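Local structure of GRAS family transcription factor containing protein, expressed (Oryza sativa Japonica Group, 5HYZ) at residues A48-R53 against R294-E299; S334-L339 against Y349-L354; F358-W363 against L368-A373. The protein probably acts as a transcription factor in plant development and abiotic stress resistance, binding DNA in vitro through its GRAS domain, the part present here. One frame throughout, in Å; residues are numbered along the deposited sequence.

Contact 1. Residues A48-R53 against R294-E299; sequences ADALSR and RAVGPE
A50 and V296 make the closest side-chain meeting here: the methyl CB of A50 points at the other segment and lies 3.6 Å from V296 CG1. An alanine suits this face of helix 39-57 because its single methyl lets the two backbones come near, and the CA atoms of A50 and G297 are 4.8 Å apart. V296 ends helix 278-296, and with chi1 at 128°, off the staggered values, it meets the A50 methyl with its CG1 branch. G297 is the first residue to leave helical geometry, and its CA packs 3.8 Å from A50 O. With no side chain, it fits where a CB would run into the ring of P298. One turn beyond A50, R53 meets that proline with the base of its side chain, CB being 4.1 Å from P298 CD. CG of R53 stands beside the backbone N (chi1 -75°), and the chain then runs extended to NE, carrying the guanidinium away from the contact. The polar part is small: G297 O is taken by R54 NH1, whereas V296 O is buried without a partner. The contact thus joins helix 39-57 to the end of helix 278-296, with helix 251-272 beside both through F251 on L51 and F255 on V296.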
# COMPACT_ATOMS: atom_id res chain seq x y z
N ALA A 48 -26.00 -0.61 21.68
CA ALA A 48 -27.16 -0.25 22.49
C ALA A 48 -28.34 -0.02 21.62
O ALA A 48 -29.47 -0.33 21.99
CB ALA A 48 -26.84 1.00 23.32
N ASP A 49 -28.11 0.51 20.43
CA ASP A 49 -29.19 0.64 19.46
C ASP A 49 -29.76 -0.71 19.05
O ASP A 49 -31.00 -0.91 18.97
CB ASP A 49 -28.68 1.40 18.23
CG ASP A 49 -29.80 1.81 17.28
OD1 ASP A 49 -30.37 2.90 17.49
OD2 ASP A 49 -30.12 1.04 16.35
N ALA A 50 -28.87 -1.66 18.77
CA ALA A 50 -29.34 -2.97 18.37
C ALA A 50 -30.09 -3.63 19.52
O ALA A 50 -31.10 -4.31 19.28
CB ALA A 50 -28.14 -3.87 17.91
N LEU A 51 -29.56 -3.50 20.74
CA LEU A 51 -30.23 -4.12 21.89
C LEU A 51 -31.64 -3.51 22.06
O LEU A 51 -32.64 -4.23 22.30
CB LEU A 51 -29.40 -3.94 23.12
CG LEU A 51 -29.95 -4.57 24.39
CD1 LEU A 51 -30.34 -6.05 24.16
CD2 LEU A 51 -29.00 -4.42 25.52
N SER A 52 -31.74 -2.19 21.92
CA SER A 52 -33.07 -1.56 21.96
C SER A 52 -34.01 -2.13 20.95
O SER A 52 -35.13 -2.45 21.27
CB SER A 52 -33.01 -0.05 21.70
OG SER A 52 -32.20 0.58 22.64
N ARG A 53 -33.57 -2.21 19.70
CA ARG A 53 -34.43 -2.77 18.67
C ARG A 53 -34.86 -4.21 18.97
O ARG A 53 -36.01 -4.59 18.75
CB ARG A 53 -33.75 -2.73 17.31
CG ARG A 53 -33.69 -1.37 16.66
CD ARG A 53 -33.05 -1.49 15.29
NE ARG A 53 -33.55 -0.48 14.36
CZ ARG A 53 -32.93 0.66 14.09
NH1 ARG A 53 -31.77 0.94 14.67
NH2 ARG A 53 -33.47 1.53 13.24
N ARG A 294 -27.65 -7.16 12.67
CA ARG A 294 -28.02 -8.49 12.25
C ARG A 294 -27.64 -9.53 13.31
O ARG A 294 -28.38 -10.49 13.51
CB ARG A 294 -27.39 -8.81 10.90
CG ARG A 294 -27.81 -7.78 9.88
CD ARG A 294 -27.67 -8.21 8.46
NE ARG A 294 -28.06 -7.11 7.59
CZ ARG A 294 -27.22 -6.23 7.05
NH1 ARG A 294 -25.90 -6.34 7.27
NH2 ARG A 294 -27.69 -5.25 6.28
N ALA A 295 -26.55 -9.31 14.01
CA ALA A 295 -26.05 -10.34 14.91
C ALA A 295 -26.74 -10.32 16.27
O ALA A 295 -26.86 -11.37 16.91
CB ALA A 295 -24.57 -10.18 15.11
N VAL A 296 -27.16 -9.13 16.69
CA VAL A 296 -27.55 -8.90 18.07
C VAL A 296 -28.93 -8.21 18.17
O VAL A 296 -29.45 -7.94 19.26
CB VAL A 296 -26.36 -8.12 18.71
CG1 VAL A 296 -26.73 -6.85 19.43
CG2 VAL A 296 -25.50 -9.08 19.49
N GLY A 297 -29.55 -7.99 17.01
CA GLY A 297 -30.83 -7.33 16.92
C GLY A 297 -31.99 -8.29 17.09
O GLY A 297 -31.82 -9.37 17.63
N PRO A 298 -33.18 -7.90 16.60
CA PRO A 298 -34.40 -8.68 16.83
C PRO A 298 -34.38 -10.09 16.26
O PRO A 298 -34.88 -11.02 16.90
CB PRO A 298 -35.48 -7.85 16.13
CG PRO A 298 -34.75 -6.85 15.27
CD PRO A 298 -33.46 -6.60 15.97
N GLU A 299 -33.78 -10.24 15.09
CA GLU A 299 -34.03 -11.46 14.31
C GLU A 299 -33.47 -12.74 14.93
O GLU A 299 -32.36 -12.75 15.49
CB GLU A 299 -33.49 -11.30 12.89
CG GLU A 299 -34.22 -10.24 12.07
CD GLU A 299 -33.65 -10.09 10.68
OE1 GLU A 299 -32.41 -10.23 10.52
OE2 GLU A 299 -34.45 -9.85 9.74

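Contact 2. Residues S334-L339 against Y349-L354; sequences SQADLL and YSLVEL
L351 reaches from its strand to helix 332-339 and sets CD1 against A336, 3.7 Å from its CB, with CG almost as near to that methyl. The other branch, CD2, sits 3.5 Å from D337 OD1 and also comes within 3.9 Å of A336 CB. The leucine's CG lies beside its backbone N (chi1 -70°), and this aims the fork at the helix. A336 suits the facing position because a single methyl accepts a branched side chain without pushing the helix off the strand; the leucine fills the gap between backbones whose A336 and L351 CA atoms are 7.7 Å apart. D337 starts off to one side and, with chi1 at -99°, well away from a staggered value, brings OD1 obliquely up to the CD2 branch. Around this first shell, F92 of helix 89-104 and L340 also pack on L351. A salt bridge from E353 ties the strand to R333 near the start of helix 332-339, while L173 of the second subunit packs on D337 and Q129 of that subunit hydrogen-bonds S334. No hydrogen bond crosses between 334-339 and 349-354, so the contact depends on shape and burial; OD1 against CD2 is mere packing, and polar bonds such as E353-R333 lie around it.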
# COMPACT_ATOMS: atom_id res chain seq x y z
N SER A 334 6.29 -13.90 6.27
CA SER A 334 7.13 -12.79 5.87
C SER A 334 6.31 -11.86 4.95
O SER A 334 6.43 -10.64 5.04
CB SER A 334 8.41 -13.27 5.13
OG SER A 334 8.09 -14.24 4.14
N GLN A 335 5.53 -12.41 4.05
CA GLN A 335 4.77 -11.51 3.16
C GLN A 335 3.80 -10.63 3.94
O GLN A 335 3.59 -9.43 3.68
CB GLN A 335 4.00 -12.29 2.14
CG GLN A 335 3.16 -11.41 1.29
CD GLN A 335 2.43 -12.20 0.27
OE1 GLN A 335 2.64 -12.00 -0.92
NE2 GLN A 335 1.53 -13.12 0.74
N ALA A 336 3.20 -11.24 4.95
CA ALA A 336 2.31 -10.45 5.81
C ALA A 336 3.03 -9.43 6.68
O ALA A 336 2.54 -8.32 6.85
CB ALA A 336 1.44 -11.42 6.67
N ASP A 337 4.23 -9.74 7.20
CA ASP A 337 5.06 -8.73 7.84
C ASP A 337 5.48 -7.62 6.94
O ASP A 337 5.53 -6.47 7.32
CB ASP A 337 6.30 -9.38 8.44
CG ASP A 337 6.16 -9.63 9.93
OD1 ASP A 337 5.08 -9.33 10.50
OD2 ASP A 337 7.13 -10.13 10.53
N LEU A 338 5.76 -7.95 5.68
CA LEU A 338 6.14 -6.93 4.74
C LEU A 338 4.98 -5.97 4.55
O LEU A 338 5.13 -4.75 4.50
CB LEU A 338 6.55 -7.57 3.41
CG LEU A 338 6.83 -6.61 2.27
CD1 LEU A 338 7.88 -5.54 2.66
CD2 LEU A 338 7.25 -7.32 0.96
N LEU A 339 3.76 -6.52 4.45
CA LEU A 339 2.62 -5.66 4.21
C LEU A 339 2.45 -4.70 5.39
O LEU A 339 2.07 -3.55 5.23
CB LEU A 339 1.37 -6.58 4.01
CG LEU A 339 0.13 -5.83 4.42
CD1 LEU A 339 -0.17 -4.85 3.28
CD2 LEU A 339 -1.00 -6.80 4.70
N TYR A 349 -1.28 -4.17 14.89
CA TYR A 349 -1.43 -5.38 14.08
C TYR A 349 -0.36 -6.40 14.32
O TYR A 349 0.82 -6.05 14.53
CB TYR A 349 -1.43 -5.02 12.59
CG TYR A 349 -2.63 -4.20 12.20
CD1 TYR A 349 -3.95 -4.73 12.23
CD2 TYR A 349 -2.46 -2.89 11.76
CE1 TYR A 349 -5.03 -3.97 11.83
CE2 TYR A 349 -3.54 -2.14 11.37
CZ TYR A 349 -4.84 -2.68 11.44
OH TYR A 349 -5.90 -1.89 11.04
N SER A 350 -0.74 -7.67 14.31
CA SER A 350 0.25 -8.76 14.34
C SER A 350 -0.34 -9.96 13.67
O SER A 350 -1.52 -9.95 13.35
CB SER A 350 0.66 -9.15 15.79
OG SER A 350 -0.40 -9.80 16.46
N LEU A 351 0.47 -10.99 13.48
CA LEU A 351 -0.03 -12.24 12.89
C LEU A 351 -0.13 -13.30 13.93
O LEU A 351 0.77 -13.45 14.76
CB LEU A 351 0.90 -12.72 11.75
CG LEU A 351 1.01 -11.99 10.42
CD1 LEU A 351 -0.38 -11.62 9.85
CD2 LEU A 351 1.87 -10.77 10.45
N VAL A 352 -1.21 -14.05 13.91
CA VAL A 352 -1.45 -15.15 14.87
C VAL A 352 -1.77 -16.44 14.15
O VAL A 352 -2.62 -16.44 13.24
CB VAL A 352 -2.62 -14.78 15.80
CG1 VAL A 352 -3.11 -16.00 16.58
CG2 VAL A 352 -2.16 -13.65 16.75
N GLU A 353 -1.10 -17.53 14.51
CA GLU A 353 -1.43 -18.81 13.88
C GLU A 353 -2.58 -19.45 14.63
O GLU A 353 -2.61 -19.45 15.86
CB GLU A 353 -0.20 -19.72 13.90
CG GLU A 353 1.09 -19.01 13.58
CD GLU A 353 1.46 -19.14 12.14
OE1 GLU A 353 0.79 -19.96 11.46
OE2 GLU A 353 2.39 -18.43 11.68
N LEU A 354 -3.57 -20.00 13.93
CA LEU A 354 -4.63 -20.76 14.59
C LEU A 354 -4.61 -22.15 14.00
O LEU A 354 -4.37 -22.33 12.80
CB LEU A 354 -6.02 -20.11 14.42
CG LEU A 354 -6.12 -18.66 14.84
CD1 LEU A 354 -7.43 -18.05 14.37
CD2 LEU A 354 -6.02 -18.55 16.35

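Contact 3. Residues F358-W363 against L368-A373; sequences FLSLAW and LLTVSA
F358 begins the pairing with its ring set obliquely against the side chains of T370 and S372. Its CG stands beside the backbone N (chi1 -63°), which brings CD1 to 3.4 Å from T370 CG2 and CE1 equally near S372 OG; that hydroxyl has its hydrogen bond with W374. L359 forms a hydrogen-bonded antiparallel pair with V371: L359 N donates to V371 O over 3.0 Å, nearly straight at 172°, and V371 N returns a bond to L359 O. S360 faces T370 in a non-hydrogen-bonded pair, where the two side chains share one face of the sheet. Here S360 OG, anti to its own N (chi1 -175°), lies 2.9 Å from T370 OG1, close enough for a hydrogen bond, with L369 O a weaker possible partner. Small hydroxyl residues suit this close approach of strands, and T370 OG1 is also hydrogen-bonded to E243. The two strands form a beta hairpin in the predicted SAW region, part of the mixed sheet of this Rossmann-like GRAS domain, with strand 366-374 also pairing antiparallel with strand 236-242. At L361 the pairing becomes a classic beta bulge, since L368 and L369 both face this one residue. L361 N donates to L369 O, while L361 O receives two bonds, from L368 N at 2.7 Å and L369 N at 3.2 Å. A362 adds little to the contact, its methyl turned away from 368-373 and touching S350 and V352. W363 rests CB 3.7 Å from L368 CD1, a purely apolar touch, and its indole leads away to E267, which binds NE1, and to Y349, which it meets edge-to-face.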
# COMPACT_ATOMS: atom_id res chain seq x y z
N PHE A 358 -4.39 -22.22 9.91
CA PHE A 358 -4.91 -20.86 9.66
C PHE A 358 -3.87 -19.78 9.94
O PHE A 358 -3.12 -19.92 10.90
CB PHE A 358 -6.10 -20.53 10.57
CG PHE A 358 -7.28 -21.43 10.34
CD1 PHE A 358 -8.23 -21.10 9.36
CD2 PHE A 358 -7.50 -22.58 11.13
CE1 PHE A 358 -9.37 -21.91 9.18
CE2 PHE A 358 -8.64 -23.41 10.94
CZ PHE A 358 -9.56 -23.10 9.97
N LEU A 359 -3.89 -18.68 9.20
CA LEU A 359 -3.04 -17.52 9.55
C LEU A 359 -3.97 -16.37 9.73
O LEU A 359 -4.79 -16.12 8.87
CB LEU A 359 -2.02 -17.20 8.46
CG LEU A 359 -1.08 -16.02 8.81
CD1 LEU A 359 -0.21 -16.35 10.01
CD2 LEU A 359 -0.22 -15.76 7.62
N SER A 360 -3.89 -15.64 10.84
CA SER A 360 -4.87 -14.59 11.07
C SER A 360 -4.19 -13.26 11.33
O SER A 360 -3.14 -13.21 12.03
CB SER A 360 -5.78 -15.00 12.26
OG SER A 360 -6.82 -14.08 12.45
N LEU A 361 -4.81 -12.20 10.84
CA LEU A 361 -4.36 -10.85 11.13
C LEU A 361 -5.13 -10.44 12.37
O LEU A 361 -6.36 -10.55 12.42
CB LEU A 361 -4.64 -9.92 9.96
CG LEU A 361 -4.47 -8.43 10.16
CD1 LEU A 361 -2.97 -8.19 10.46
CD2 LEU A 361 -4.92 -7.64 8.91
N ALA A 362 -4.35 -10.03 13.38
CA ALA A 362 -4.88 -9.68 14.69
C ALA A 362 -4.69 -8.22 15.07
O ALA A 362 -3.77 -7.56 14.59
CB ALA A 362 -4.20 -10.60 15.75
N TRP A 363 -5.57 -7.73 15.95
CA TRP A 363 -5.42 -6.40 16.55
C TRP A 363 -5.25 -6.59 18.06
O TRP A 363 -6.10 -7.24 18.67
CB TRP A 363 -6.64 -5.51 16.26
CG TRP A 363 -6.50 -4.17 16.92
CD1 TRP A 363 -7.00 -3.81 18.15
CD2 TRP A 363 -5.82 -2.99 16.40
NE1 TRP A 363 -6.69 -2.50 18.43
CE2 TRP A 363 -5.98 -1.97 17.38
CE3 TRP A 363 -5.14 -2.69 15.21
CZ2 TRP A 363 -5.44 -0.69 17.20
CZ3 TRP A 363 -4.62 -1.44 15.04
CH2 TRP A 363 -4.77 -0.44 16.03
N LEU A 368 -8.60 -11.24 13.83
CA LEU A 368 -9.77 -10.61 13.25
C LEU A 368 -10.12 -11.16 11.89
O LEU A 368 -11.32 -11.29 11.56
CB LEU A 368 -9.57 -9.11 13.09
CG LEU A 368 -9.44 -8.31 14.38
CD1 LEU A 368 -9.32 -6.84 14.07
CD2 LEU A 368 -10.64 -8.59 15.36
N LEU A 369 -9.10 -11.45 11.09
CA LEU A 369 -9.37 -11.89 9.66
C LEU A 369 -8.46 -13.07 9.40
O LEU A 369 -7.23 -12.95 9.52
CB LEU A 369 -9.06 -10.78 8.66
CG LEU A 369 -9.78 -10.94 7.30
CD1 LEU A 369 -9.56 -9.70 6.50
CD2 LEU A 369 -9.26 -12.09 6.53
N THR A 370 -9.02 -14.23 9.10
CA THR A 370 -8.26 -15.47 9.01
C THR A 370 -8.23 -16.03 7.60
O THR A 370 -9.28 -16.09 6.94
CB THR A 370 -8.88 -16.46 9.99
OG1 THR A 370 -8.90 -15.79 11.27
CG2 THR A 370 -8.13 -17.74 10.09
N VAL A 371 -7.08 -16.51 7.16
CA VAL A 371 -6.95 -17.05 5.81
C VAL A 371 -6.46 -18.48 5.94
O VAL A 371 -5.65 -18.80 6.82
CB VAL A 371 -5.95 -16.23 4.97
CG1 VAL A 371 -5.69 -16.92 3.59
CG2 VAL A 371 -6.60 -14.84 4.66
N SER A 372 -6.96 -19.37 5.09
CA SER A 372 -6.52 -20.77 5.08
C SER A 372 -6.65 -21.34 3.67
O SER A 372 -7.35 -20.77 2.82
CB SER A 372 -7.35 -21.63 6.06
OG SER A 372 -8.73 -21.40 5.84
N ALA A 373 -5.95 -22.42 3.43
CA ALA A 373 -5.98 -23.10 2.12
C ALA A 373 -6.39 -24.57 2.33
O ALA A 373 -6.06 -25.15 3.37
CB ALA A 373 -4.58 -23.05 1.46

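Contacts 2 and 3 are neighbours, their centres about 9 Å apart, and share one sheet: strand 349-354 pairs with strand 358-363, as in the probable hydrogen bond between V352 N and S360 O. Contact 1 stands apart among the helices, its centre about 27 Å from that of contact 3 and 34 Å from that of contact 2. Contact 3 is wholly buried and nearest the centre of the chain, joined mainly by backbone bonds with side-chain packing added. Contacts 1 and 2 are also buried at their centres, with R53, P298 and D337 at more open margins; they bury less surface and rely on an alanine methyl against a branched residue. Only contact 2 touches the second subunit.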